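Local coordinates for protein dephospho-CoA kinase (Mycobacterium paratuberculosis, PDB 6N39) that probably catalyses the last step of coenzyme A synthesis, the ATP-dependent phosphorylation of the 3'-hydroxyl group of dephospho-CoA, at residues 247-252 against 353-358; 254-259 against 268-273; 13-16 against 21-24; 168-173 against 178-183. All blocks are in the same frame, centred on the assembly; numbering follows the deposited sequence.

Overall arrangement
Two domains share one chain, and each contributes a pair of neighbouring contacts. Interactions 3 and 4 belong to the kinase part, about 10 Å apart between centres: interaction 3 joins the two ends of the P-loop and includes four residues of the predicted ATP site, while interaction 4 joins the edge strand of the same parallel sheet to a short helix whose R173 approaches G16. Interactions 1 and 2 lie in the C-terminal UPF0157 region, which is involved in proper folding of the full-length enzyme. Their centres are also about 10 Å apart, and strands 249-253 and 270-276 run side by side. Interactions 1 and 3 are about 35 Å apart between centres. Interactions 2 and 3 each hold an acetate of their own.

Interaction 1 (247-252 against 353-358); sequences ALRVDH and FALLFV
L355, on helix 349-363, packs against an arginine-aspartate pair, R249 and D251, on edge strand 249-253 of the mixed sheet in the GrpB-type domain. The short strand and helix segments pass 9.7 Å apart at an angle of 39°, and L355 carries most of the nonpolar contact. Its two methyl groups divide the work. CD1 sits over the centre of one face of the R249 guanidinium, with CD1 of L355 3.7 Å from CZ of R249. CD2 instead meets the aspartate, 3.6 Å from CG of D251, and these two side chains cross at about a right angle. Farther along, CG2 of V358 comes only loosely up to the carbonyl O of H252, at 4.5 Å.

The polar interactions run along the strand. R249 and D251, two residues apart, point the same way, and the arginine grips the carboxylate side-on; its NH1 forms a salt bridge with the terminal carboxylate of P415, a residue that the L355 side chain also touches. NE of R249 donates to OD2 of D251 on its syn side at 2.9 Å, while NH2 of R249 meets OD1 of D251 from above the carboxylate plane at 2.8 Å, nearly straight at 174°.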
loop_
_atom_site.group_PDB
_atom_site.type_symbol
_atom_site.label_atom_id
_atom_site.label_comp_id
_atom_site.label_asym_id
_atom_site.label_seq_id
_atom_site.Cartn_x
_atom_site.Cartn_y
_atom_site.Cartn_z
ATOM N N ALA A 247 11.481 8.869 -7.531
ATOM C CA ALA A 247 10.174 9.356 -7.972
ATOM C C ALA A 247 10.149 10.873 -7.875
ATOM O O ALA A 247 10.054 11.430 -6.779
ATOM C CB ALA A 247 9.047 8.748 -7.144
ATOM N N LEU A 248 10.226 11.543 -9.024
ATOM C CA LEU A 248 10.049 12.987 -9.032
ATOM C C LEU A 248 8.627 13.366 -8.629
ATOM O O LEU A 248 8.417 14.387 -7.975
ATOM C CB LEU A 248 10.395 13.544 -10.408
ATOM C CG LEU A 248 11.781 13.124 -10.916
ATOM C CD1 LEU A 248 12.110 13.866 -12.196
ATOM C CD2 LEU A 248 12.855 13.386 -9.864
ATOM N N ARG A 249 7.641 12.569 -9.027
ATOM C CA ARG A 249 6.264 12.755 -8.582
ATOM C C ARG A 249 5.527 11.457 -8.851
ATOM O O ARG A 249 5.966 10.628 -9.658
ATOM C CB ARG A 249 5.573 13.946 -9.275
ATOM C CG ARG A 249 5.543 13.885 -10.798
ATOM C CD ARG A 249 4.903 15.161 -11.419
ATOM N NE ARG A 249 3.463 15.190 -11.175
ATOM C CZ ARG A 249 2.663 16.212 -11.457
ATOM N NH1 ARG A 249 3.139 17.311 -12.037
ATOM N NH2 ARG A 249 1.371 16.124 -11.170
ATOM N N VAL A 250 4.426 11.260 -8.132
ATOM C CA VAL A 250 3.625 10.043 -8.250
ATOM C C VAL A 250 2.169 10.472 -8.276
ATOM O O VAL A 250 1.753 11.274 -7.439
ATOM C CB VAL A 250 3.884 9.067 -7.085
ATOM C CG1 VAL A 250 3.081 7.763 -7.262
ATOM C CG2 VAL A 250 5.378 8.775 -6.955
ATOM N N ASP A 251 1.400 9.971 -9.245
ATOM C CA ASP A 251 0.076 10.543 -9.486
ATOM C C ASP A 251 -0.942 9.462 -9.812
ATOM O O ASP A 251 -0.656 8.533 -10.571
ATOM C CB ASP A 251 0.095 11.549 -10.644
ATOM C CG ASP A 251 0.999 12.740 -10.376
ATOM O OD1 ASP A 251 0.499 13.758 -9.846
ATOM O OD2 ASP A 251 2.210 12.663 -10.703
ATOM N N HIS A 252 -2.147 9.624 -9.278
ATOM C CA HIS A 252 -3.300 8.812 -9.651
ATOM C C HIS A 252 -3.812 9.302 -11.005
ATOM O O HIS A 252 -4.117 10.486 -11.158
ATOM C CB HIS A 252 -4.360 8.953 -8.555
ATOM C CG HIS A 252 -5.586 8.105 -8.740
ATOM N ND1 HIS A 252 -6.763 8.364 -8.066
ATOM C CD2 HIS A 252 -5.829 7.015 -9.506
ATOM C CE1 HIS A 252 -7.671 7.465 -8.401
ATOM N NE2 HIS A 252 -7.133 6.635 -9.274
ATOM N N PHE A 353 0.892 13.335 -21.172
ATOM C CA PHE A 353 -0.472 12.997 -21.553
ATOM C C PHE A 353 -1.219 12.292 -20.425
ATOM O O PHE A 353 -2.425 12.507 -20.259
ATOM C CB PHE A 353 -0.463 12.125 -22.817
ATOM C CG PHE A 353 -1.834 11.837 -23.345
ATOM C CD1 PHE A 353 -2.749 12.883 -23.530
ATOM C CD2 PHE A 353 -2.222 10.534 -23.649
ATOM C CE1 PHE A 353 -4.025 12.634 -24.009
ATOM C CE2 PHE A 353 -3.491 10.279 -24.152
ATOM C CZ PHE A 353 -4.401 11.329 -24.330
ATOM N N ALA A 354 -0.538 11.439 -19.645
ATOM C CA ALA A 354 -1.243 10.748 -18.559
ATOM C C ALA A 354 -1.836 11.737 -17.551
ATOM O O ALA A 354 -2.937 11.518 -17.019
ATOM C CB ALA A 354 -0.303 9.757 -17.856
ATOM N N LEU A 355 -1.123 12.832 -17.275
ATOM C CA LEU A 355 -1.630 13.866 -16.367
ATOM C C LEU A 355 -2.694 14.735 -17.050
ATOM O O LEU A 355 -3.756 15.062 -16.460
ATOM C CB LEU A 355 -0.447 14.720 -15.883
ATOM C CG LEU A 355 0.696 13.983 -15.153
ATOM C CD1 LEU A 355 1.860 14.903 -14.857
ATOM C CD2 LEU A 355 0.219 13.349 -13.833
ATOM N N LEU A 356 -2.424 15.091 -18.312
ATOM C CA LEU A 356 -3.342 15.952 -19.053
ATOM C C LEU A 356 -4.708 15.290 -19.217
ATOM O O LEU A 356 -5.734 15.961 -19.140
ATOM C CB LEU A 356 -2.746 16.292 -20.423
ATOM C CG LEU A 356 -3.680 16.990 -21.425
ATOM C CD1 LEU A 356 -4.195 18.323 -20.864
ATOM C CD2 LEU A 356 -3.007 17.227 -22.809
ATOM N N PHE A 357 -4.730 13.988 -19.499
ATOM C CA PHE A 357 -5.979 13.284 -19.794
ATOM C C PHE A 357 -6.958 13.413 -18.640
ATOM O O PHE A 357 -8.147 13.709 -18.845
ATOM C CB PHE A 357 -5.638 11.815 -20.100
ATOM C CG PHE A 357 -6.787 10.975 -20.610
ATOM C CD1 PHE A 357 -7.279 11.136 -21.892
ATOM C CD2 PHE A 357 -7.324 9.979 -19.815
ATOM C CE1 PHE A 357 -8.315 10.339 -22.362
ATOM C CE2 PHE A 357 -8.341 9.170 -20.280
ATOM C CZ PHE A 357 -8.840 9.355 -21.557
ATOM N N VAL A 358 -6.458 13.256 -17.409
ATOM C CA VAL A 358 -7.303 13.445 -16.229
ATOM C C VAL A 358 -7.826 14.873 -16.159
ATOM O O VAL A 358 -9.031 15.098 -15.953
ATOM C CB VAL A 358 -6.534 13.079 -14.948
ATOM C CG1 VAL A 358 -7.397 13.367 -13.729
ATOM C CG2 VAL A 358 -6.125 11.618 -14.987
#

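Interaction 2 (254-259 against 268-273); sequences GSTALP and DVIDIQ. With ACT (acetate ion), chain C.
A small acetate-holding pocket of the GrpB-type domain borders this contact, in which T256, on the turn after strand 249-253, leans against V269, just before strand 270-276, and I270, its first residue. The acetate was most likely picked up from the crystallisation solution.

T256 bridges the gap with both branches of its side chain. Its methyl CG2 presses on the backbone, 3.3 Å from O of V269, whereas OG1 of T256 lies 3.7 Å from CA of I270. Chi1 of 67° sets OG1 between the backbone N and carbonyl carbon, facing water 1, to which OG1 of T256 donates at a modelled distance of 2.5 Å, doubtfully short. The same water accepts from N of D271 at 3.1 Å, so a solvent link between turn and strand is likely, though its exact geometry is uncertain. NE2 of H252 is a further hydrogen-bond partner of OG1.

Around the acetate the turn offers two donors from one residue. N of S255 binds acetate OXT at 3.0 Å, and OG of S255 gives its hydrogen to acetate O at 2.7 Å. Because G254 has no side chain, its CA can approach OXT of the acetate to 3.3 Å. The tight 254-257 turn is closed by A257 N donating to G254 O at 3.0 Å. The hydroxyl of Y371 is also hydrogen-bonded to the acetate, and K375 bonds to S255 OG.

Within the sheet, strand 270-276 lies between 249-253 and 339-345, with D271 OD2 bonded to H342 and N340, while helix 228-243 packs on T256, I270 and I272.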
loop_
_atom_site.group_PDB
_atom_site.type_symbol
_atom_site.label_atom_id
_atom_site.label_comp_id
_atom_site.label_asym_id
_atom_site.label_seq_id
_atom_site.Cartn_x
_atom_site.Cartn_y
_atom_site.Cartn_z
ATOM N N GLY A 254 -5.778 8.118 -15.091
ATOM C CA GLY A 254 -6.718 7.212 -15.716
ATOM C C GLY A 254 -8.138 7.403 -15.216
ATOM O O GLY A 254 -8.466 8.347 -14.484
ATOM N N SER A 255 -9.000 6.464 -15.620
ATOM C CA SER A 255 -10.438 6.628 -15.398
ATOM C C SER A 255 -10.816 6.619 -13.922
ATOM O O SER A 255 -11.790 7.281 -13.539
ATOM C CB SER A 255 -11.225 5.531 -16.115
ATOM O OG SER A 255 -11.429 5.852 -17.473
ATOM N N THR A 256 -10.095 5.863 -13.079
ATOM C CA THR A 256 -10.464 5.862 -11.666
ATOM C C THR A 256 -10.065 7.149 -10.961
ATOM O O THR A 256 -10.492 7.350 -9.823
ATOM C CB THR A 256 -9.869 4.662 -10.896
ATOM O OG1 THR A 256 -8.448 4.761 -10.829
ATOM C CG2 THR A 256 -10.262 3.322 -11.541
ATOM N N ALA A 257 -9.302 8.036 -11.609
ATOM C CA ALA A 257 -8.932 9.320 -11.017
ATOM C C ALA A 257 -9.921 10.441 -11.319
ATOM O O ALA A 257 -9.763 11.545 -10.788
ATOM C CB ALA A 257 -7.538 9.749 -11.491
ATOM N N LEU A 258 -10.924 10.206 -12.152
ATOM C CA LEU A 258 -11.901 11.252 -12.423
ATOM C C LEU A 258 -12.824 11.456 -11.221
ATOM O O LEU A 258 -13.055 10.527 -10.445
ATOM C CB LEU A 258 -12.728 10.901 -13.652
ATOM C CG LEU A 258 -11.897 10.693 -14.922
ATOM C CD1 LEU A 258 -12.787 10.294 -16.087
ATOM C CD2 LEU A 258 -11.108 11.953 -15.249
ATOM N N PRO A 259 -13.350 12.671 -11.037
ATOM C CA PRO A 259 -14.342 12.895 -9.979
ATOM C C PRO A 259 -15.504 11.921 -10.098
ATOM O O PRO A 259 -16.009 11.658 -11.195
ATOM C CB PRO A 259 -14.798 14.341 -10.215
ATOM C CG PRO A 259 -13.647 14.989 -10.878
ATOM C CD PRO A 259 -13.002 13.920 -11.736
ATOM N N ASP A 268 -12.251 -1.828 -13.178
ATOM C CA ASP A 268 -11.827 -1.693 -11.773
ATOM C C ASP A 268 -10.337 -2.030 -11.628
ATOM O O ASP A 268 -9.921 -3.031 -11.043
ATOM C CB ASP A 268 -12.691 -2.548 -10.850
ATOM C CG ASP A 268 -12.550 -2.132 -9.362
ATOM O OD1 ASP A 268 -11.545 -1.484 -8.998
ATOM O OD2 ASP A 268 -13.440 -2.459 -8.558
ATOM N N VAL A 269 -9.519 -1.139 -12.160
ATOM C CA VAL A 269 -8.077 -1.211 -11.984
ATOM C C VAL A 269 -7.578 0.214 -11.789
ATOM O O VAL A 269 -7.993 1.130 -12.507
ATOM C CB VAL A 269 -7.391 -1.912 -13.177
ATOM C CG1 VAL A 269 -7.882 -1.337 -14.480
ATOM C CG2 VAL A 269 -5.862 -1.820 -13.065
ATOM N N ILE A 270 -6.741 0.420 -10.785
ATOM C CA ILE A 270 -6.251 1.756 -10.465
ATOM C C ILE A 270 -4.952 2.002 -11.222
ATOM O O ILE A 270 -4.010 1.210 -11.122
ATOM C CB ILE A 270 -6.054 1.911 -8.946
ATOM C CG1 ILE A 270 -7.429 1.950 -8.261
ATOM C CG2 ILE A 270 -5.240 3.171 -8.626
ATOM C CD1 ILE A 270 -7.372 2.123 -6.754
ATOM N N ASP A 271 -4.885 3.097 -11.984
ATOM C CA ASP A 271 -3.652 3.457 -12.683
ATOM C C ASP A 271 -2.898 4.530 -11.917
ATOM O O ASP A 271 -3.488 5.542 -11.511
ATOM C CB ASP A 271 -3.927 3.955 -14.104
ATOM C CG ASP A 271 -4.461 2.859 -14.995
ATOM O OD1 ASP A 271 -5.677 2.607 -14.943
ATOM O OD2 ASP A 271 -3.653 2.262 -15.731
ATOM N N ILE A 272 -1.587 4.320 -11.774
ATOM C CA ILE A 272 -0.665 5.243 -11.127
ATOM C C ILE A 272 0.478 5.532 -12.089
ATOM O O ILE A 272 0.957 4.625 -12.769
ATOM C CB ILE A 272 -0.077 4.643 -9.833
ATOM C CG1 ILE A 272 -1.180 4.151 -8.892
ATOM C CG2 ILE A 272 0.843 5.675 -9.171
ATOM C CD1 ILE A 272 -2.103 5.286 -8.373
ATOM N N GLN A 273 0.953 6.774 -12.126
ATOM C CA GLN A 273 2.173 7.083 -12.861
ATOM C C GLN A 273 3.257 7.533 -11.890
ATOM O O GLN A 273 3.046 8.465 -11.109
ATOM C CB GLN A 273 1.932 8.171 -13.917
ATOM C CG GLN A 273 3.213 8.529 -14.672
ATOM C CD GLN A 273 2.981 9.524 -15.781
ATOM O OE1 GLN A 273 2.880 9.145 -16.954
ATOM N NE2 GLN A 273 2.895 10.818 -15.424
HETATM C C ACT C . -8.005 5.173 -18.605
HETATM O O ACT C . -9.180 5.565 -18.863
HETATM O OXT ACT C . -7.579 4.650 -17.542
HETATM C CH3 ACT C . -6.929 5.334 -19.762
HETATM O O HOH W 1 -7.279 4.704 -13.066
#

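Interaction 3 (13-16 against 21-24). With ACT (acetate ion), chain B.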
loop_
_atom_site.group_PDB
_atom_site.type_symbol
_atom_site.label_atom_id
_atom_site.label_comp_id
_atom_site.label_asym_id
_atom_site.label_seq_id
_atom_site.Cartn_x
_atom_site.Cartn_y
_atom_site.Cartn_z
ATOM N N GLY A 13 1.748 -5.538 7.370
ATOM C CA GLY A 13 1.603 -4.814 8.634
ATOM C C GLY A 13 0.252 -5.132 9.264
ATOM O O GLY A 13 -0.766 -5.224 8.581
ATOM N N LEU A 14 0.253 -5.308 10.587
ATOM C CA LEU A 14 -0.953 -5.654 11.330
ATOM C C LEU A 14 -1.079 -4.744 12.543
ATOM O O LEU A 14 -0.105 -4.561 13.285
ATOM C CB LEU A 14 -0.929 -7.116 11.785
ATOM C CG LEU A 14 -2.033 -7.535 12.779
ATOM C CD1 LEU A 14 -3.385 -7.528 12.105
ATOM C CD2 LEU A 14 -1.758 -8.906 13.355
ATOM N N THR A 15 -2.268 -4.174 12.748
ATOM C CA THR A 15 -2.473 -3.321 13.912
ATOM C C THR A 15 -3.956 -3.299 14.273
ATOM O O THR A 15 -4.775 -4.006 13.684
ATOM C CB THR A 15 -1.891 -1.910 13.670
ATOM O OG1 THR A 15 -1.627 -1.269 14.921
ATOM C CG2 THR A 15 -2.821 -1.019 12.841
ATOM N N GLY A 16 -4.287 -2.473 15.248
ATOM C CA GLY A 16 -5.635 -2.320 15.749
ATOM C C GLY A 16 -5.594 -1.761 17.144
ATOM O O GLY A 16 -4.600 -1.878 17.861
ATOM N N GLY A 21 -8.583 -7.071 19.265
ATOM C CA GLY A 21 -8.251 -8.452 18.959
ATOM C C GLY A 21 -6.985 -8.632 18.148
ATOM O O GLY A 21 -6.836 -9.619 17.421
ATOM N N LYS A 22 -6.058 -7.684 18.278
ATOM C CA LYS A 22 -4.809 -7.718 17.517
ATOM C C LYS A 22 -4.084 -9.057 17.679
ATOM O O LYS A 22 -3.690 -9.697 16.692
ATOM C CB LYS A 22 -3.937 -6.561 17.995
ATOM C CG LYS A 22 -2.852 -6.120 17.073
ATOM C CD LYS A 22 -2.519 -4.662 17.348
ATOM C CE LYS A 22 -2.117 -4.434 18.799
ATOM N NZ LYS A 22 -0.940 -5.278 19.147
ATOM N N SER A 23 -3.915 -9.499 18.932
ATOM C CA SER A 23 -3.182 -10.734 19.212
ATOM C C SER A 23 -3.956 -11.965 18.760
ATOM O O SER A 23 -3.361 -12.930 18.266
ATOM C CB SER A 23 -2.865 -10.832 20.708
ATOM O OG SER A 23 -1.884 -9.877 21.060
ATOM N N ALA A 24 -5.280 -11.954 18.928
ATOM C CA ALA A 24 -6.100 -13.057 18.434
ATOM C C ALA A 24 -5.994 -13.196 16.916
ATOM O O ALA A 24 -5.900 -14.312 16.390
ATOM C CB ALA A 24 -7.555 -12.854 18.861
HETATM C C ACT B . -5.484 -7.381 21.508
HETATM O O ACT B . -6.326 -6.434 21.470
HETATM O OXT ACT B . -4.237 -7.334 21.283
HETATM C CH3 ACT B . -6.043 -8.818 21.879
#
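K22 lies with its aliphatic chain against G16 and T15 where strand 10-16 runs into the P-loop, the Walker A pattern of this kinase, whose residues G21 to A24 belong to the predicted ATP site. The tight side is this buried one. CD of K22 comes to 3.5 Å from N of G16 and to 3.7 Å from C of T15. The bend at chi3 (57°) brings CE of K22 to 3.7 Å from O of G16, and a second bend at chi4 (58°) turns NZ, which forms a salt bridge with D119. L14 adds a lighter contact, its CD2 lying 3.9 Å from O of K22.

The other side is loose and solvent-facing. S23 and A24 are exposed, and an acetate, presumably a crystallisation additive, occupies the cradle of backbone NH groups that in P-loop kinases commonly receives a nucleotide phosphate. N of G21 donates to acetate O at 3.2 Å and N of S23 to acetate OXT, also at 3.2 Å; S23 OG adds a weak bond.

Strand 10-16 sits centrally in the parallel sheet, between 115-119 and 135-139, with L14 touching L25 and S26 of helix 22-31.

Interaction 4 (168-173 against 178-183); sequences ASDEQR and DIWLDN
W180, on edge strand 179-182 of the five-stranded parallel sheet in the P-loop kinase domain, is met by D170 and R173 from the first turn of helix 170-176. That helix opens with a capping box, in which the cap and the packing surface share one turn.

A168 comes first, in the loop, with its carbonyl carbon over one face of the R173 guanidinium, 3.7 Å above the plane and offset toward the rim. S169 is the N-cap residue. Its OG accepts from N of Q172 at 3.1 Å, and N of S169 donates in return to OE1 of Q172 at 3.0 Å; these reciprocal bonds satisfy the backbone N-H of the N-cap residue and that of Q172 in the first turn.

D170 is the first residue to reach the indole. Its carbonyl O lies 3.6 Å from CH2 of W180, and OD1 of D170 is 4.0 Å from the same CH2, the carboxylate plane standing 88° from the ring. R173, one turn on, offers its CB, 3.7 Å from CZ3 of W180, before its extended chain carries the guanidinium away toward G16 of the P-loop. CG of W180 lies anti to the backbone N (chi1 -177°), which carries the indole out so that its six-membered ring ends near the helix. Beyond the two segments, Y139 stacks on W180 and R174 makes a cation-pi contact with it. The turn is tied internally by a salt bridge, NH1 of R173 to OD1 of D170 at 3.0 Å, bent at 137°.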
loop_
_atom_site.group_PDB
_atom_site.type_symbol
_atom_site.label_atom_id
_atom_site.label_comp_id
_atom_site.label_asym_id
_atom_site.label_seq_id
_atom_site.Cartn_x
_atom_site.Cartn_y
_atom_site.Cartn_z
ATOM N N ALA A 168 -5.390 6.211 18.054
ATOM C CA ALA A 168 -5.971 6.659 16.799
ATOM C C ALA A 168 -7.457 6.329 16.743
ATOM O O ALA A 168 -7.935 5.395 17.393
ATOM C CB ALA A 168 -5.246 6.004 15.624
ATOM N N SER A 169 -8.193 7.113 15.960
ATOM C CA SER A 169 -9.597 6.822 15.718
ATOM C C SER A 169 -9.742 5.700 14.689
ATOM O O SER A 169 -8.815 5.380 13.939
ATOM C CB SER A 169 -10.329 8.071 15.227
ATOM O OG SER A 169 -9.957 8.382 13.888
ATOM N N ASP A 170 -10.932 5.092 14.667
ATOM C CA ASP A 170 -11.231 4.094 13.644
ATOM C C ASP A 170 -11.195 4.702 12.249
ATOM O O ASP A 170 -10.911 4.004 11.276
ATOM C CB ASP A 170 -12.601 3.461 13.906
ATOM C CG ASP A 170 -12.524 2.235 14.808
ATOM O OD1 ASP A 170 -11.404 1.736 15.057
ATOM O OD2 ASP A 170 -13.589 1.763 15.265
ATOM N N GLU A 171 -11.486 5.995 12.133
ATOM C CA GLU A 171 -11.457 6.652 10.833
ATOM C C GLU A 171 -10.030 6.754 10.298
ATOM O O GLU A 171 -9.771 6.496 9.108
ATOM C CB GLU A 171 -12.106 8.028 10.965
ATOM C CG GLU A 171 -12.071 8.889 9.725
ATOM C CD GLU A 171 -12.803 10.209 9.931
ATOM O OE1 GLU A 171 -13.765 10.245 10.731
ATOM O OE2 GLU A 171 -12.412 11.212 9.301
ATOM N N GLN A 172 -9.085 7.104 11.171
ATOM C CA GLN A 172 -7.687 7.149 10.769
ATOM C C GLN A 172 -7.180 5.756 10.426
ATOM O O GLN A 172 -6.450 5.577 9.441
ATOM C CB GLN A 172 -6.846 7.781 11.876
ATOM C CG GLN A 172 -7.271 9.177 12.218
ATOM C CD GLN A 172 -6.569 9.711 13.444
ATOM O OE1 GLN A 172 -6.467 9.034 14.467
ATOM N NE2 GLN A 172 -6.075 10.929 13.345
ATOM N N ARG A 173 -7.562 4.754 11.219
ATOM C CA ARG A 173 -7.202 3.383 10.876
ATOM C C ARG A 173 -7.746 3.008 9.506
ATOM O O ARG A 173 -7.013 2.496 8.653
ATOM C CB ARG A 173 -7.724 2.407 11.934
ATOM C CG ARG A 173 -7.102 2.569 13.313
ATOM C CD ARG A 173 -7.727 1.604 14.319
ATOM N NE ARG A 173 -7.122 1.788 15.635
ATOM C CZ ARG A 173 -7.734 2.333 16.680
ATOM N NH1 ARG A 173 -8.997 2.730 16.588
ATOM N NH2 ARG A 173 -7.074 2.477 17.821
ATOM N N ASP A 178 -5.561 -1.751 4.130
ATOM C CA ASP A 178 -5.925 -2.486 2.918
ATOM C C ASP A 178 -7.005 -3.503 3.214
ATOM O O ASP A 178 -7.889 -3.746 2.380
ATOM C CB ASP A 178 -4.707 -3.180 2.327
ATOM C CG ASP A 178 -3.639 -2.196 1.924
ATOM O OD1 ASP A 178 -3.823 -1.524 0.892
ATOM O OD2 ASP A 178 -2.656 -2.041 2.678
ATOM N N ILE A 179 -6.944 -4.113 4.396
ATOM C CA ILE A 179 -7.944 -5.082 4.830
ATOM C C ILE A 179 -8.462 -4.627 6.189
ATOM O O ILE A 179 -7.679 -4.436 7.127
ATOM C CB ILE A 179 -7.376 -6.506 4.897
ATOM C CG1 ILE A 179 -6.927 -6.958 3.492
ATOM C CG2 ILE A 179 -8.411 -7.452 5.459
ATOM C CD1 ILE A 179 -6.046 -8.186 3.486
ATOM N N TRP A 180 -9.766 -4.421 6.270
ATOM C CA TRP A 180 -10.462 -3.818 7.403
ATOM C C TRP A 180 -11.325 -4.931 7.982
ATOM O O TRP A 180 -12.353 -5.284 7.403
ATOM C CB TRP A 180 -11.289 -2.637 6.905
ATOM C CG TRP A 180 -12.028 -1.832 7.913
ATOM C CD1 TRP A 180 -13.367 -1.569 7.923
ATOM C CD2 TRP A 180 -11.475 -1.135 9.033
ATOM N NE1 TRP A 180 -13.685 -0.766 8.992
ATOM C CE2 TRP A 180 -12.540 -0.486 9.689
ATOM C CE3 TRP A 180 -10.184 -1.006 9.552
ATOM C CZ2 TRP A 180 -12.353 0.273 10.837
ATOM C CZ3 TRP A 180 -10.002 -0.249 10.685
ATOM C CH2 TRP A 180 -11.080 0.382 11.316
ATOM N N LEU A 181 -10.917 -5.483 9.122
ATOM C CA LEU A 181 -11.401 -6.785 9.562
ATOM C C LEU A 181 -12.164 -6.647 10.877
ATOM O O LEU A 181 -11.594 -6.241 11.895
ATOM C CB LEU A 181 -10.209 -7.736 9.676
ATOM C CG LEU A 181 -10.431 -9.218 9.513
ATOM C CD1 LEU A 181 -9.115 -9.904 9.212
ATOM C CD2 LEU A 181 -11.028 -9.726 10.806
ATOM N N ASP A 182 -13.451 -7.001 10.852
ATOM C CA ASP A 182 -14.355 -6.777 11.972
ATOM C C ASP A 182 -14.278 -7.959 12.933
ATOM O O ASP A 182 -14.568 -9.097 12.551
ATOM C CB ASP A 182 -15.784 -6.571 11.462
ATOM C CG ASP A 182 -16.774 -6.194 12.574
ATOM O OD1 ASP A 182 -16.426 -6.243 13.773
ATOM O OD2 ASP A 182 -17.922 -5.845 12.241
ATOM N N ASN A 183 -13.884 -7.688 14.177
ATOM C CA ASN A 183 -13.812 -8.724 15.201
ATOM C C ASN A 183 -14.839 -8.450 16.293
ATOM O O ASN A 183 -14.524 -8.498 17.487
ATOM C CB ASN A 183 -12.395 -8.816 15.789
ATOM C CG ASN A 183 -12.251 -9.934 16.822
ATOM O OD1 ASN A 183 -12.881 -10.984 16.707
ATOM N ND2 ASN A 183 -11.438 -9.696 17.848
#